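Local coordinates for protein fluoroacetyl coenzyme A thioesterase (Streptomyces cattleya, PDB 3KUV) that hydrolyses fluoroacetyl-CoA to fluoroacetate and CoA before it can react with citrate synthase, and so confers fluoroacetate resistance, at residues E50-R55 against V86-E91. The protein carries 1 engineered substitution. Residues are numbered along the deposited sequence; the frame is centred on the assembly and turned at random.
Sequences EWACVR and VTVTAE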
ATOM      1  N   GLU B  50      -0.252   2.101   8.139  1.00 10.18           N
ATOM      2  CA  GLU B  50      -0.786   1.045   8.991  1.00  9.27           C
ATOM      3  C   GLU B  50       0.034   0.958  10.269  1.00 10.66           C
ATOM      4  O   GLU B  50      -0.521   0.835  11.356  1.00 11.38           O
ATOM      5  CB  GLU B  50      -0.780  -0.349   8.313  1.00 11.12           C
ATOM      6  CG  GLU B  50      -1.736  -0.401   7.122  1.00 14.21           C
ATOM      7  CD  GLU B  50      -2.026  -1.876   6.791  1.00 17.09           C
ATOM      8  OE1 GLU B  50      -2.665  -2.629   7.579  1.00 15.53           O
ATOM      9  OE2 GLU B  50      -1.604  -2.369   5.681  1.00 22.10           O
ATOM     10  N   TRP B  51       1.353   0.899  10.127  1.00 10.12           N
ATOM     11  CA  TRP B  51       2.234   0.761  11.286  1.00 10.28           C
ATOM     12  C   TRP B  51       1.991   1.883  12.298  1.00  9.83           C
ATOM     13  O   TRP B  51       1.938   1.597  13.521  1.00 10.52           O
ATOM     14  CB  TRP B  51       3.676   0.759  10.739  1.00 11.54           C
ATOM     15  CG  TRP B  51       4.794   0.381  11.748  1.00 10.43           C
ATOM     16  CD1 TRP B  51       4.665   0.100  13.116  1.00 13.50           C
ATOM     17  CD2 TRP B  51       6.192   0.430  11.454  1.00 12.31           C
ATOM     18  NE1 TRP B  51       5.966  -0.115  13.659  1.00 13.05           N
ATOM     19  CE2 TRP B  51       6.900   0.131  12.674  1.00 12.72           C
ATOM     20  CE3 TRP B  51       6.928   0.749  10.283  1.00 15.03           C
ATOM     21  CZ2 TRP B  51       8.304   0.124  12.719  1.00 15.58           C
ATOM     22  CZ3 TRP B  51       8.346   0.751  10.333  1.00 16.91           C
ATOM     23  CH2 TRP B  51       9.003   0.413  11.584  1.00 18.34           C
ATOM     24  N   ALA B  52       1.931   3.118  11.853  1.00  9.43           N
ATOM     25  CA  ALA B  52       1.608   4.224  12.747  1.00  9.73           C
ATOM     26  C   ALA B  52       0.326   3.936  13.513  1.00 11.83           C
ATOM     27  O   ALA B  52       0.316   4.158  14.726  1.00 11.69           O
ATOM     28  CB  ALA B  52       1.477   5.526  11.967  1.00  9.92           C
ATOM     29  N   CYS B  53      -0.766   3.568  12.815  1.00 10.90           N
ATOM     30  CA  CYS B  53      -2.045   3.333  13.502  1.00 10.28           C
ATOM     31  C   CYS B  53      -1.961   2.129  14.452  1.00 11.15           C
ATOM     32  O   CYS B  53      -2.543   2.201  15.562  1.00 11.70           O
ATOM     33  CB  CYS B  53      -3.188   3.206  12.493  1.00 10.36           C
ATOM     34  SG  CYS B  53      -3.428   4.634  11.479  1.00 11.42           S
ATOM     35  N   VAL B  54      -1.226   1.059  14.067  1.00  9.12           N
ATOM     36  CA  VAL B  54      -1.010  -0.046  14.999  1.00 10.46           C
ATOM     37  C   VAL B  54      -0.341   0.377  16.309  1.00  9.63           C
ATOM     38  O   VAL B  54      -0.728  -0.031  17.420  1.00 11.61           O
ATOM     39  CB  VAL B  54      -0.206  -1.211  14.263  1.00 12.58           C
ATOM     40  CG1 VAL B  54       0.375  -2.224  15.214  1.00 13.55           C
ATOM     41  CG2 VAL B  54      -1.083  -1.869  13.120  1.00 11.58           C
ATOM     42  N   ARG B  55       0.694   1.218  16.200  1.00 11.90           N
ATOM     43  CA  ARG B  55       1.377   1.711  17.455  1.00 10.62           C
ATOM     44  C   ARG B  55       0.403   2.544  18.304  1.00 12.24           C
ATOM     45  O   ARG B  55       0.402   2.355  19.551  1.00 12.48           O
ATOM     46  CB  ARG B  55       2.635   2.550  17.056  1.00 11.09           C
ATOM     47  CG  ARG B  55       3.761   1.657  16.493  1.00 10.84           C
ATOM     48  CD  ARG B  55       4.989   2.565  16.218  1.00 15.14           C
ATOM     49  NE  ARG B  55       5.471   3.228  17.445  1.00 12.34           N
ATOM     50  CZ  ARG B  55       6.287   4.308  17.475  1.00 17.87           C
ATOM     51  NH1 ARG B  55       6.692   4.992  16.356  1.00 20.66           N
ATOM     52  NH2 ARG B  55       6.774   4.763  18.633  1.00 19.59           N
ATOM     53  N   VAL B  86      10.268  10.265   6.812  1.00  8.41           N
ATOM     54  CA  VAL B  86       8.820  10.366   6.572  1.00  9.73           C
ATOM     55  C   VAL B  86       8.165  10.405   7.978  1.00  9.93           C
ATOM     56  O   VAL B  86       8.406   9.494   8.846  1.00 10.90           O
ATOM     57  CB  VAL B  86       8.293   9.198   5.744  1.00  9.42           C
ATOM     58  CG1 VAL B  86       6.706   9.255   5.742  1.00 10.72           C
ATOM     59  CG2 VAL B  86       8.816   9.335   4.337  1.00 11.43           C
ATOM     60  N   THR B  87       7.383  11.430   8.258  1.00  9.99           N
ATOM     61  CA  THR B  87       6.591  11.495   9.502  1.00 10.28           C
ATOM     62  C   THR B  87       5.142  11.249   9.083  1.00  9.40           C
ATOM     63  O   THR B  87       4.599  12.018   8.288  1.00  9.54           O
ATOM     64  CB  THR B  87       6.708  12.857  10.198  1.00 12.43           C
ATOM     65  OG1 THR B  87       8.073  13.074  10.626  1.00 12.47           O
ATOM     66  CG2 THR B  87       5.763  12.970  11.402  1.00 12.75           C
ATOM     67  N   VAL B  88       4.532  10.207   9.666  1.00  8.91           N
ATOM     68  CA  VAL B  88       3.111   9.951   9.511  1.00  9.88           C
ATOM     69  C   VAL B  88       2.427  10.556  10.729  1.00 10.52           C
ATOM     70  O   VAL B  88       2.853  10.268  11.890  1.00 10.54           O
ATOM     71  CB  VAL B  88       2.799   8.454   9.437  1.00 10.56           C
ATOM     72  CG1 VAL B  88       1.289   8.192   9.415  1.00 12.11           C
ATOM     73  CG2 VAL B  88       3.442   7.806   8.147  1.00 12.72           C
ATOM     74  N   THR B  89       1.361  11.334  10.523  1.00  8.54           N
ATOM     75  CA  THR B  89       0.488  11.782  11.641  1.00 12.03           C
ATOM     76  C   THR B  89      -0.820  11.011  11.506  1.00 10.88           C
ATOM     77  O   THR B  89      -1.426  11.032  10.393  1.00 12.02           O
ATOM     78  CB  THR B  89       0.226  13.287  11.498  1.00 11.76           C
ATOM     79  OG1 THR B  89       1.499  13.961  11.621  1.00 13.67           O
ATOM     80  CG2 THR B  89      -0.643  13.795  12.652  1.00 14.47           C
ATOM     81  N   ALA B  90      -1.225  10.293  12.539  1.00 10.93           N
ATOM     82  CA  ALA B  90      -2.502   9.503  12.524  1.00 10.84           C
ATOM     83  C   ALA B  90      -3.419  10.120  13.569  1.00 12.36           C
ATOM     84  O   ALA B  90      -3.030  10.280  14.719  1.00 12.37           O
ATOM     85  CB  ALA B  90      -2.257   8.083  12.907  1.00 11.32           C
ATOM     86  N   GLU B  91      -4.641  10.367  13.209  1.00 12.72           N
ATOM     87  CA  GLU B  91      -5.576  11.070  14.107  1.00 13.47           C
ATOM     88  C   GLU B  91      -6.798  10.202  14.155  1.00 14.44           C
ATOM     89  O   GLU B  91      -7.451   9.915  13.144  1.00 13.59           O
ATOM     90  CB  GLU B  91      -5.888  12.414  13.549  1.00 14.46           C
ATOM     91  CG  GLU B  91      -6.696  13.203  14.581  1.00 17.98           C
ATOM     92  CD  GLU B  91      -6.916  14.675  14.216  1.00 19.45           C
ATOM     93  OE1 GLU B  91      -6.244  15.246  13.282  1.00 24.08           O
ATOM     94  OE2 GLU B  91      -7.767  15.279  14.926  1.00 22.68           O
TER
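Ala52 and Cys53 of helix 42-57 rest on Val88 and Ala90 of strand 85-96. This is the hot-dog fold, in which an antiparallel sheet wraps around a central helix. The contact is buried and wholly apolar, and no hydrogen bond joins the two segments. The nearest CA atoms are those of Cys53 and Ala90, 6.3 Å apart. The small side chains of Ala52, Cys53 and Ala90 are consistent with this close approach.

The CB of Ala52 points at the strand and meets one branch of Val88. The bond from CA to CB of Val88 faces the helix in turn. With CG1 anti to the backbone N (chi1 174°), this branch runs along the strand toward Ala90 and passes beside the Ala52 methyl.

Cys53 reaches the strand with its sulfur. Its SG sits anti to the carbonyl carbon (chi1 -60°), and from there it extends to the methyl of Ala90. The same side chain touches Trp102, Val104, His118 and Arg120, so it is packed among neighbouring strands of the sheet.

Thr89 alternates with Val88 and Ala90, and its CB points away from the helix. On the helix, the CB of Glu50 also points away from this strand. Glu50 is an active-site residue and forms a salt bridge with Arg120, a substrate-binding residue. The NE1 N-H of Trp51 is hydrogen-bonded to Glu32 OE1 of the second subunit.

Two contacts carry the packing: Ala52 CB to Val88 CG1 at 3.7 Å, and Cys53 SG to Ala90 CB at 3.9 Å.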